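PDB 2PZ9: putative regulatory protein from Streptomyces coelicolor A3, which probably binds DNA and regulates transcription as a member of the TetR family. Local coordinates for residues Thr62-Glu65 against Arg66-Tyr70; Tyr78-Val81 against Ala82-Thr86; Leu120-Trp123 against Gly124-Leu128; Phe108-Phe111 against Ala112-Asp116. One frame throughout, in Å; residues are numbered along the deposited sequence.

Interaction 1: residues Thr62-Glu65 against Arg66-Tyr70; sequences TSKE and RVYAY. With SO4 (sulfate ion), chain D; SO4 (sulfate ion), chain E.
The Tyr68 ring runs beside the aliphatic chain of Lys64, both pointing the same way, with Lys64 CE 4.0 Å from Tyr68 CE2. Two other flat groups meet one sulfate: one of its oxygens, O4, lies over a face of the Arg66 guanidinium, while another, O3, meets the Tyr70 ring at its edge, in the ring plane, and accepts a 2.6 Å hydrogen bond from Tyr70 OH. With CG anti to the carbonyl carbon (chi1 -66°), Tyr68 leans back toward Lys64. The lysine chain, bent at chi3 (79°), carries NZ to a second sulfate, whose O1 it holds at 2.8 Å. Both anions probably come from the crystallisation liquor, though basic and hydroxyl groups that collect sulfate here might perhaps meet DNA phosphates.

Ser63 is the N-cap: its OG accepts a weak bond from Arg66 N at 3.3 Å, a job suited to a short hydroxyl side chain. The first regular turns follow, Val67 N to Ser63 O at 3.1 Å and Tyr68 N to Lys64 O at 3.2 Å. Thr62 OG1 touches Arg66 CB at 3.3 Å, the two side chains crossing at about a right angle. Helix 64-70 is the second helix of the predicted helix-turn-helix, the recognition helix in TetR relatives. Buried Val67 packs on Ala57 of helix 53-59, and Thr62 and Tyr70 reach Ile35 of helix 32-50.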
loop_
_atom_site.group_PDB
_atom_site.type_symbol
_atom_site.label_atom_id
_atom_site.label_comp_id
_atom_site.label_asym_id
_atom_site.label_seq_id
_atom_site.Cartn_x
_atom_site.Cartn_y
_atom_site.Cartn_z
ATOM N N THR A 62 27.728 -18.779 -4.480
ATOM C CA THR A 62 27.962 -19.809 -3.442
ATOM C C THR A 62 27.087 -21.088 -3.637
ATOM O O THR A 62 26.498 -21.265 -4.699
ATOM C CB THR A 62 27.861 -19.202 -1.995
ATOM O OG1 THR A 62 28.400 -20.130 -1.044
ATOM C CG2 THR A 62 26.414 -18.833 -1.606
ATOM N N SER A 63 27.022 -21.981 -2.644
ATOM C CA SER A 63 26.179 -23.204 -2.731
ATOM C C SER A 63 24.977 -23.235 -1.769
ATOM O O SER A 63 24.957 -22.547 -0.729
ATOM C CB SER A 63 27.010 -24.486 -2.541
ATOM O OG SER A 63 27.338 -24.707 -1.181
ATOM N N LYS A 64 23.983 -24.050 -2.124
ATOM C CA LYS A 64 22.852 -24.321 -1.242
ATOM C C LYS A 64 23.338 -24.707 0.158
ATOM O O LYS A 64 22.880 -24.121 1.134
ATOM C CB LYS A 64 21.950 -25.422 -1.815
ATOM C CG LYS A 64 20.946 -24.955 -2.872
ATOM C CD LYS A 64 19.991 -26.083 -3.268
ATOM C CE LYS A 64 18.896 -26.265 -2.226
ATOM N NZ LYS A 64 17.799 -27.142 -2.717
ATOM N N GLU A 65 24.281 -25.658 0.258
ATOM C CA GLU A 65 24.758 -26.097 1.576
ATOM C C GLU A 65 25.299 -24.930 2.416
ATOM O O GLU A 65 25.026 -24.847 3.619
ATOM C CB GLU A 65 25.772 -27.252 1.505
ATOM C CG GLU A 65 25.681 -28.178 2.759
ATOM C CD GLU A 65 26.917 -29.086 3.018
ATOM O OE1 GLU A 65 27.981 -28.832 2.411
ATOM O OE2 GLU A 65 26.824 -30.042 3.843
ATOM N N ARG A 66 26.032 -24.026 1.773
ATOM C CA ARG A 66 26.608 -22.858 2.444
ATOM C C ARG A 66 25.530 -21.929 3.010
ATOM O O ARG A 66 25.588 -21.517 4.180
ATOM C CB ARG A 66 27.483 -22.078 1.474
ATOM C CG ARG A 66 28.752 -21.571 2.076
ATOM C CD ARG A 66 29.941 -22.384 1.569
ATOM N NE ARG A 66 30.967 -22.629 2.594
ATOM C CZ ARG A 66 30.899 -22.268 3.884
ATOM N NH1 ARG A 66 29.852 -21.607 4.376
ATOM N NH2 ARG A 66 31.903 -22.568 4.696
ATOM N N VAL A 67 24.549 -21.605 2.169
ATOM C CA VAL A 67 23.433 -20.762 2.564
ATOM C C VAL A 67 22.833 -21.283 3.873
ATOM O O VAL A 67 22.687 -20.538 4.852
ATOM C CB VAL A 67 22.372 -20.696 1.447
ATOM C CG1 VAL A 67 21.160 -19.875 1.881
ATOM C CG2 VAL A 67 22.980 -20.118 0.160
ATOM N N TYR A 68 22.545 -22.579 3.891
ATOM C CA TYR A 68 21.943 -23.230 5.041
ATOM C C TYR A 68 22.859 -23.369 6.255
ATOM O O TYR A 68 22.413 -23.791 7.316
ATOM C CB TYR A 68 21.381 -24.599 4.655
ATOM C CG TYR A 68 20.211 -24.581 3.680
ATOM C CD1 TYR A 68 19.063 -23.794 3.911
ATOM C CD2 TYR A 68 20.237 -25.378 2.534
ATOM C CE1 TYR A 68 17.981 -23.805 3.011
ATOM C CE2 TYR A 68 19.163 -25.384 1.627
ATOM C CZ TYR A 68 18.040 -24.605 1.872
ATOM O OH TYR A 68 17.004 -24.645 0.956
ATOM N N ALA A 69 24.134 -23.034 6.112
ATOM C CA ALA A 69 24.991 -22.938 7.291
ATOM C C ALA A 69 24.665 -21.629 8.029
ATOM O O ALA A 69 24.471 -21.633 9.243
ATOM C CB ALA A 69 26.447 -23.020 6.925
ATOM N N TYR A 70 24.561 -20.519 7.296
ATOM C CA TYR A 70 24.213 -19.248 7.914
ATOM C C TYR A 70 22.769 -19.238 8.376
ATOM O O TYR A 70 22.451 -18.754 9.457
ATOM C CB TYR A 70 24.445 -18.080 6.945
ATOM C CG TYR A 70 25.904 -17.807 6.651
ATOM C CD1 TYR A 70 26.578 -18.525 5.645
ATOM C CD2 TYR A 70 26.613 -16.843 7.374
ATOM C CE1 TYR A 70 27.934 -18.303 5.380
ATOM C CE2 TYR A 70 27.955 -16.604 7.115
ATOM C CZ TYR A 70 28.616 -17.342 6.116
ATOM O OH TYR A 70 29.948 -17.125 5.848
HETATM S S SO4 D . 32.479 -18.528 3.224
HETATM O O1 SO4 D . 32.273 -18.954 1.832
HETATM O O2 SO4 D . 33.198 -17.254 3.304
HETATM O O3 SO4 D . 31.190 -18.383 3.893
HETATM O O4 SO4 D . 33.249 -19.555 3.909
HETATM S S SO4 E . 15.095 -24.167 -3.745
HETATM O O1 SO4 E . 15.767 -25.292 -3.099
HETATM O O2 SO4 E . 16.112 -23.293 -4.308
HETATM O O3 SO4 E . 14.280 -24.623 -4.868
HETATM O O4 SO4 E . 14.265 -23.471 -2.748
#

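Interaction 2: residues Tyr78-Val81 against Ala82-Thr86. With SO4 (sulfate ion), chain C.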
loop_
_atom_site.group_PDB
_atom_site.type_symbol
_atom_site.label_atom_id
_atom_site.label_comp_id
_atom_site.label_asym_id
_atom_site.label_seq_id
_atom_site.Cartn_x
_atom_site.Cartn_y
_atom_site.Cartn_z
ATOM N N TYR A 78 14.604 -15.086 4.903
ATOM C CA TYR A 78 13.709 -13.935 4.785
ATOM C C TYR A 78 13.750 -13.080 6.060
ATOM O O TYR A 78 14.082 -11.888 5.991
ATOM C CB TYR A 78 12.261 -14.308 4.427
ATOM C CG TYR A 78 11.365 -13.066 4.278
ATOM C CD1 TYR A 78 10.556 -12.609 5.343
ATOM C CD2 TYR A 78 11.343 -12.331 3.076
ATOM C CE1 TYR A 78 9.753 -11.472 5.212
ATOM C CE2 TYR A 78 10.534 -11.186 2.930
ATOM C CZ TYR A 78 9.749 -10.761 3.999
ATOM O OH TYR A 78 8.964 -9.614 3.849
ATOM N N ALA A 79 13.448 -13.692 7.210
ATOM C CA ALA A 79 13.318 -12.950 8.468
ATOM C C ALA A 79 14.511 -12.033 8.652
ATOM O O ALA A 79 14.351 -10.833 8.905
ATOM C CB ALA A 79 13.160 -13.900 9.668
ATOM N N HIS A 80 15.699 -12.619 8.466
ATOM C CA HIS A 80 16.978 -11.918 8.586
ATOM C C HIS A 80 17.040 -10.696 7.673
ATOM O O HIS A 80 17.366 -9.579 8.116
ATOM C CB HIS A 80 18.121 -12.860 8.266
ATOM C CG HIS A 80 19.474 -12.283 8.539
ATOM N ND1 HIS A 80 19.975 -12.130 9.814
ATOM C CD2 HIS A 80 20.441 -11.836 7.700
ATOM C CE1 HIS A 80 21.187 -11.602 9.750
ATOM N NE2 HIS A 80 21.496 -11.417 8.478
ATOM N N VAL A 81 16.698 -10.918 6.413
ATOM C CA VAL A 81 16.713 -9.872 5.431
ATOM C C VAL A 81 15.759 -8.735 5.798
ATOM O O VAL A 81 16.145 -7.562 5.734
ATOM C CB VAL A 81 16.385 -10.433 4.069
ATOM C CG1 VAL A 81 16.347 -9.323 3.056
ATOM C CG2 VAL A 81 17.421 -11.499 3.683
ATOM N N ALA A 82 14.539 -9.091 6.205
ATOM C CA ALA A 82 13.524 -8.124 6.617
ATOM C C ALA A 82 14.041 -7.278 7.771
ATOM O O ALA A 82 14.090 -6.049 7.643
ATOM C CB ALA A 82 12.239 -8.822 6.996
ATOM N N GLU A 83 14.433 -7.923 8.878
ATOM C CA GLU A 83 15.091 -7.238 10.006
ATOM C C GLU A 83 16.118 -6.223 9.511
ATOM O O GLU A 83 15.983 -5.016 9.729
ATOM C CB GLU A 83 15.805 -8.242 10.911
ATOM C CG GLU A 83 14.889 -9.061 11.817
ATOM C CD GLU A 83 15.554 -10.351 12.369
ATOM O OE1 GLU A 83 16.572 -10.248 13.112
ATOM O OE2 GLU A 83 15.050 -11.475 12.064
ATOM N N ARG A 84 17.135 -6.741 8.827
ATOM C CA ARG A 84 18.212 -5.947 8.260
ATOM C C ARG A 84 17.623 -4.745 7.509
ATOM O O ARG A 84 18.104 -3.624 7.667
ATOM C CB ARG A 84 19.101 -6.825 7.345
ATOM C CG ARG A 84 20.623 -6.597 7.461
ATOM C CD ARG A 84 21.323 -7.512 8.523
ATOM N NE ARG A 84 22.795 -7.341 8.595
ATOM C CZ ARG A 84 23.624 -8.044 9.384
ATOM N NH1 ARG A 84 23.172 -8.994 10.197
ATOM N NH2 ARG A 84 24.930 -7.799 9.374
ATOM N N GLU A 85 16.558 -4.971 6.736
ATOM C CA GLU A 85 15.903 -3.901 5.958
ATOM C C GLU A 85 15.222 -2.861 6.829
ATOM O O GLU A 85 15.413 -1.650 6.640
ATOM C CB GLU A 85 14.865 -4.491 5.008
ATOM C CG GLU A 85 15.456 -5.073 3.736
ATOM C CD GLU A 85 16.310 -4.062 2.987
ATOM O OE1 GLU A 85 15.719 -3.139 2.380
ATOM O OE2 GLU A 85 17.566 -4.180 3.014
ATOM N N THR A 86 14.414 -3.361 7.760
ATOM C CA THR A 86 13.719 -2.552 8.740
ATOM C C THR A 86 14.673 -1.641 9.497
ATOM O O THR A 86 14.404 -0.443 9.623
ATOM C CB THR A 86 12.984 -3.434 9.756
ATOM O OG1 THR A 86 12.306 -4.484 9.064
ATOM C CG2 THR A 86 11.968 -2.628 10.523
HETATM S S SO4 C . 26.159 -6.297 5.595
HETATM O O1 SO4 C . 27.470 -6.907 5.788
HETATM O O2 SO4 C . 25.565 -5.966 6.895
HETATM O O3 SO4 C . 26.335 -5.079 4.807
HETATM O O4 SO4 C . 25.277 -7.241 4.896
#
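In helix 74-92, which as in other TetR-type regulators links the DNA-binding part to the C-terminal domain, His80 and Arg84 lie side by side one turn apart, pointing the same way. Arg84 NH1 comes 3.3 Å from His80 CE1, with imidazole and guanidinium planes 46° apart. The His80 ring, its CG anti to the backbone N (chi1 -172°), is carried toward the next turn, and the bend of Arg84 at chi2 brings the guanidinium alongside it. The far end of Arg84 meets a sulfate at the guanidinium edge, where NH2 donates to O2 at 3.1 Å; Gln33 NE2 also bonds this anion. The Arg32 guanidinium lies close to that of Arg84, and such a basic corner would probably suit a negative group.

On another side the small Ala82 suits a close neighbour: its CB rests 4.0 Å from Tyr78 CE1. Tyr78 OH hydrogen-bonds Leu120 O of helix 115-127, while its ring meets Phe43 edge-to-face. Backbone bonds from Ala82 N to Tyr78 O and from Arg84 N to His80 O keep the turns regular. Ala82 O is gripped twice, by Thr86 N at 2.7 Å and by Thr86 OG1 at 2.8 Å, the hydroxyl donating from well above the carbonyl plane.

Interaction 3: residues Leu120-Trp123 against Gly124-Leu128; sequences LITW and GRLEL
Trp123 and Glu127 run side by side, pointing the same way, with indole and carboxylate planes 67° apart. Glu127 OE2 comes within 3.3 Å of Trp123 CE3, on the six-membered side of the indole. With CG anti to the carbonyl carbon (chi1 -62°) and an extended chain beyond, Glu127 turns back along the helix over the preceding turn, and CG passes 3.1 Å from Trp123 O. Glu127 OE2 accepts from Ile48 N and OE1 from Ala49 N, so both carboxylate oxygens have a partner; Trp123 NE1 likewise bonds Ala44 O.

A second pair lies about half a turn round the helix. Ile121 and Arg125 also point the same way, the Ile121 CD1 methyl touching Arg125 NH2 at 3.6 Å, while Arg125 NH1 makes a salt bridge with Glu184 of the second subunit. Gly124 CA packs 3.3 Å from Tyr78 OH, where a residue without a side chain fits. Gly124 N makes a weak 3.5 Å bond to Leu120 O, whereas Glu127 N to Trp123 O is 2.8 Å.

Helix 115-127 meets helix 32-50 through Trp123 and Glu127 and helix 74-92 through Leu120 on Val81; Trp123 also packs on Leu126 of the second subunit, and Leu126 on its Thr122.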
loop_
_atom_site.group_PDB
_atom_site.type_symbol
_atom_site.label_atom_id
_atom_site.label_comp_id
_atom_site.label_asym_id
_atom_site.label_seq_id
_atom_site.Cartn_x
_atom_site.Cartn_y
_atom_site.Cartn_z
ATOM N N LEU A 120 9.532 -6.205 -1.019
ATOM C CA LEU A 120 9.913 -7.198 -0.041
ATOM C C LEU A 120 9.104 -7.142 1.264
ATOM O O LEU A 120 8.729 -8.204 1.779
ATOM C CB LEU A 120 11.427 -7.178 0.186
ATOM C CG LEU A 120 12.022 -8.055 1.267
ATOM C CD1 LEU A 120 13.447 -8.326 0.938
ATOM C CD2 LEU A 120 11.940 -7.306 2.576
ATOM N N ILE A 121 8.803 -5.962 1.801
ATOM C CA ILE A 121 7.924 -6.017 2.973
ATOM C C ILE A 121 6.474 -6.326 2.646
ATOM O O ILE A 121 5.788 -6.994 3.434
ATOM C CB ILE A 121 8.024 -4.834 3.972
ATOM C CG1 ILE A 121 7.701 -3.500 3.291
ATOM C CG2 ILE A 121 9.367 -4.937 4.807
ATOM C CD1 ILE A 121 8.016 -2.272 4.140
ATOM N N THR A 122 6.020 -5.866 1.482
ATOM C CA THR A 122 4.647 -6.152 1.036
ATOM C C THR A 122 4.414 -7.661 0.877
ATOM O O THR A 122 3.397 -8.175 1.309
ATOM C CB THR A 122 4.311 -5.440 -0.287
ATOM O OG1 THR A 122 4.725 -4.073 -0.210
ATOM C CG2 THR A 122 2.821 -5.512 -0.575
ATOM N N TRP A 123 5.357 -8.367 0.265
ATOM C CA TRP A 123 5.271 -9.814 0.213
ATOM C C TRP A 123 5.062 -10.391 1.601
ATOM O O TRP A 123 4.247 -11.285 1.789
ATOM C CB TRP A 123 6.549 -10.385 -0.324
ATOM C CG TRP A 123 6.719 -10.293 -1.766
ATOM C CD1 TRP A 123 7.587 -9.480 -2.430
ATOM C CD2 TRP A 123 6.052 -11.077 -2.771
ATOM N NE1 TRP A 123 7.505 -9.705 -3.791
ATOM C CE2 TRP A 123 6.576 -10.684 -4.027
ATOM C CE3 TRP A 123 5.070 -12.079 -2.735
ATOM C CZ2 TRP A 123 6.148 -11.251 -5.231
ATOM C CZ3 TRP A 123 4.647 -12.643 -3.932
ATOM C CH2 TRP A 123 5.185 -12.221 -5.163
ATOM N N GLY A 124 5.811 -9.870 2.569
ATOM C CA GLY A 124 5.746 -10.344 3.939
ATOM C C GLY A 124 4.429 -10.059 4.624
ATOM O O GLY A 124 3.975 -10.860 5.434
ATOM N N ARG A 125 3.810 -8.923 4.329
ATOM C CA ARG A 125 2.523 -8.622 4.966
ATOM C C ARG A 125 1.479 -9.652 4.561
ATOM O O ARG A 125 0.806 -10.236 5.411
ATOM C CB ARG A 125 2.046 -7.219 4.628
ATOM C CG ARG A 125 3.130 -6.194 4.811
ATOM C CD ARG A 125 2.579 -4.830 4.979
ATOM N NE ARG A 125 3.579 -3.846 4.575
ATOM C CZ ARG A 125 3.521 -2.542 4.843
ATOM N NH1 ARG A 125 2.512 -2.036 5.544
ATOM N NH2 ARG A 125 4.495 -1.746 4.419
ATOM N N LEU A 126 1.410 -9.903 3.257
ATOM C CA LEU A 126 0.514 -10.887 2.663
ATOM C C LEU A 126 0.855 -12.346 2.948
ATOM O O LEU A 126 -0.034 -13.153 3.207
ATOM C CB LEU A 126 0.461 -10.694 1.149
ATOM C CG LEU A 126 -0.134 -9.386 0.621
ATOM C CD1 LEU A 126 0.353 -9.184 -0.795
ATOM C CD2 LEU A 126 -1.667 -9.352 0.679
ATOM N N GLU A 127 2.130 -12.700 2.871
ATOM C CA GLU A 127 2.505 -14.103 3.040
ATOM C C GLU A 127 2.458 -14.580 4.519
ATOM O O GLU A 127 2.082 -15.716 4.779
ATOM C CB GLU A 127 3.849 -14.414 2.373
ATOM C CG GLU A 127 3.867 -14.205 0.887
ATOM C CD GLU A 127 4.903 -15.055 0.182
ATOM O OE1 GLU A 127 4.952 -16.267 0.473
ATOM O OE2 GLU A 127 5.658 -14.535 -0.676
ATOM N N LEU A 128 2.803 -13.719 5.474
ATOM C CA LEU A 128 2.798 -14.097 6.894
ATOM C C LEU A 128 1.529 -13.620 7.623
ATOM O O LEU A 128 0.689 -14.454 8.006
ATOM C CB LEU A 128 4.075 -13.609 7.581
ATOM C CG LEU A 128 5.324 -13.996 6.766
ATOM C CD1 LEU A 128 6.427 -12.947 6.912
ATOM C CD2 LEU A 128 5.844 -15.433 7.057
#

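Interaction 4: residues Phe108-Phe111 against Ala112-Asp116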
loop_
_atom_site.group_PDB
_atom_site.type_symbol
_atom_site.label_atom_id
_atom_site.label_comp_id
_atom_site.label_asym_id
_atom_site.label_seq_id
_atom_site.Cartn_x
_atom_site.Cartn_y
_atom_site.Cartn_z
ATOM N N PHE A 108 9.942 9.201 1.371
ATOM C CA PHE A 108 9.748 9.160 -0.047
ATOM C C PHE A 108 11.060 8.783 -0.713
ATOM O O PHE A 108 11.107 7.893 -1.570
ATOM C CB PHE A 108 9.285 10.499 -0.563
ATOM C CG PHE A 108 9.175 10.547 -2.054
ATOM C CD1 PHE A 108 8.040 10.052 -2.699
ATOM C CD2 PHE A 108 10.223 11.058 -2.831
ATOM C CE1 PHE A 108 7.956 10.082 -4.098
ATOM C CE2 PHE A 108 10.143 11.092 -4.219
ATOM C CZ PHE A 108 9.021 10.618 -4.855
ATOM N N ASP A 109 12.121 9.473 -0.287
ATOM C CA ASP A 109 13.459 9.295 -0.804
ATOM C C ASP A 109 13.915 7.872 -0.668
ATOM O O ASP A 109 14.436 7.292 -1.614
ATOM C CB ASP A 109 14.400 10.192 -0.025
ATOM C CG ASP A 109 14.193 11.660 -0.330
ATOM O OD1 ASP A 109 13.589 11.992 -1.386
ATOM O OD2 ASP A 109 14.640 12.485 0.498
ATOM N N HIS A 110 13.714 7.322 0.521
ATOM C CA HIS A 110 14.142 5.993 0.832
ATOM C C HIS A 110 13.561 4.955 -0.117
ATOM O O HIS A 110 14.278 4.114 -0.638
ATOM C CB HIS A 110 13.759 5.656 2.253
ATOM C CG HIS A 110 14.179 4.281 2.671
ATOM N ND1 HIS A 110 15.270 4.050 3.482
ATOM C CD2 HIS A 110 13.661 3.060 2.380
ATOM C CE1 HIS A 110 15.399 2.748 3.680
ATOM N NE2 HIS A 110 14.436 2.126 3.022
ATOM N N PHE A 111 12.263 5.004 -0.347
ATOM C CA PHE A 111 11.654 4.037 -1.222
ATOM C C PHE A 111 11.819 4.400 -2.669
ATOM O O PHE A 111 11.716 3.531 -3.530
ATOM C CB PHE A 111 10.189 3.843 -0.881
ATOM C CG PHE A 111 9.977 3.168 0.439
ATOM C CD1 PHE A 111 9.427 3.866 1.517
ATOM C CD2 PHE A 111 10.353 1.825 0.622
ATOM C CE1 PHE A 111 9.242 3.225 2.757
ATOM C CE2 PHE A 111 10.170 1.177 1.853
ATOM C CZ PHE A 111 9.615 1.874 2.916
ATOM N N ALA A 112 12.067 5.670 -2.965
ATOM C CA ALA A 112 12.438 6.035 -4.325
ATOM C C ALA A 112 13.746 5.311 -4.628
ATOM O O ALA A 112 13.890 4.676 -5.669
ATOM C CB ALA A 112 12.589 7.546 -4.471
ATOM N N ALA A 113 14.678 5.376 -3.679
ATOM C CA ALA A 113 15.969 4.709 -3.802
ATOM C C ALA A 113 15.822 3.174 -3.888
ATOM O O ALA A 113 16.337 2.546 -4.826
ATOM C CB ALA A 113 16.892 5.115 -2.643
ATOM N N ARG A 114 15.095 2.592 -2.928
ATOM C CA ARG A 114 15.008 1.133 -2.768
ATOM C C ARG A 114 13.589 0.613 -3.061
ATOM O O ARG A 114 12.839 0.253 -2.142
ATOM C CB ARG A 114 15.480 0.700 -1.369
ATOM C CG ARG A 114 16.524 1.610 -0.701
ATOM C CD ARG A 114 17.871 0.933 -0.451
ATOM N NE ARG A 114 18.965 1.486 -1.271
ATOM C CZ ARG A 114 19.664 2.605 -1.007
ATOM N NH1 ARG A 114 19.392 3.351 0.072
ATOM N NH2 ARG A 114 20.639 2.988 -1.838
ATOM N N PRO A 115 13.228 0.556 -4.362
ATOM C CA PRO A 115 11.894 0.141 -4.782
ATOM C C PRO A 115 11.567 -1.236 -4.235
ATOM O O PRO A 115 10.423 -1.521 -3.873
ATOM C CB PRO A 115 12.010 0.069 -6.311
ATOM C CG PRO A 115 13.145 0.932 -6.658
ATOM C CD PRO A 115 14.097 0.846 -5.521
ATOM N N ASP A 116 12.588 -2.075 -4.159
ATOM C CA ASP A 116 12.414 -3.463 -3.789
ATOM C C ASP A 116 12.366 -3.733 -2.268
ATOM O O ASP A 116 12.044 -4.847 -1.850
ATOM C CB ASP A 116 13.479 -4.299 -4.490
ATOM C CG ASP A 116 14.891 -3.906 -4.086
ATOM O OD1 ASP A 116 15.094 -2.818 -3.474
ATOM O OD2 ASP A 116 15.807 -4.716 -4.386
#
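Phe108 and Ala112 make the apolar contact one turn apart: Phe108 CE2 is 4.3 Å from Ala112 CB, a side chain small enough to sit beside a ring. With CG anti to the backbone N (chi1 175°), Phe108 reaches helix 198-212, packing on Val198 and Leu205. Arg114 CG lies over one face of the His110 ring, offset toward the rim, 4.3 Å from His110 NE2.

The aromatic and flat groups come next. His110 CD2 lies 3.9 Å above the centre of the Phe111 ring, and both residues meet the ring of His117, Phe111 in an edge-to-face pair. The edge of Phe111 also approaches the backbone, CD2 lying 4.0 Å from Arg114 O near the ring plane. Ala113 CB sits over one face of the Arg114 guanidinium.

These contacts lie where helix 100-113 of the TetR-type C-terminal domain ends and helix 115-127 begins. Arg114 is the first residue to leave helical angles (phi -113°, psi 75°) and stands at the N-cap position of the next helix; Pro115, which has no N-H to offer, suits a first turn.

Among backbone bonds, Ala112 N donates to Phe108 O at 2.8 Å, Ala113 N to Asp109 O at 2.8 Å and Arg114 N to His110 O at 2.9 Å. In the charged group, Asp109 is held by Arg202 of helix 198-212 through a salt bridge at OD1.

Interaction 1 is a surface contact, its centre about 28 Å from the centre of the chain, and its chemistry is polar: a capping hydroxyl and groups that hold sulfate. The other three lie deeper and are partly buried. Interactions 2 and 3 sit on different helices that touch directly, Val81 CG1 packing on Leu120 CD1 at 3.7 Å, so helix 74-92 is joined to helix 115-127. Interactions 3 and 4 share helix 115-127, the latter at its start, the former toward its end. Aromatic groups dominate interaction 4 within one chain, whereas interaction 3 adds a salt bridge and packing with the second subunit. Interaction 2, like interaction 1, holds a sulfate through a basic side chain.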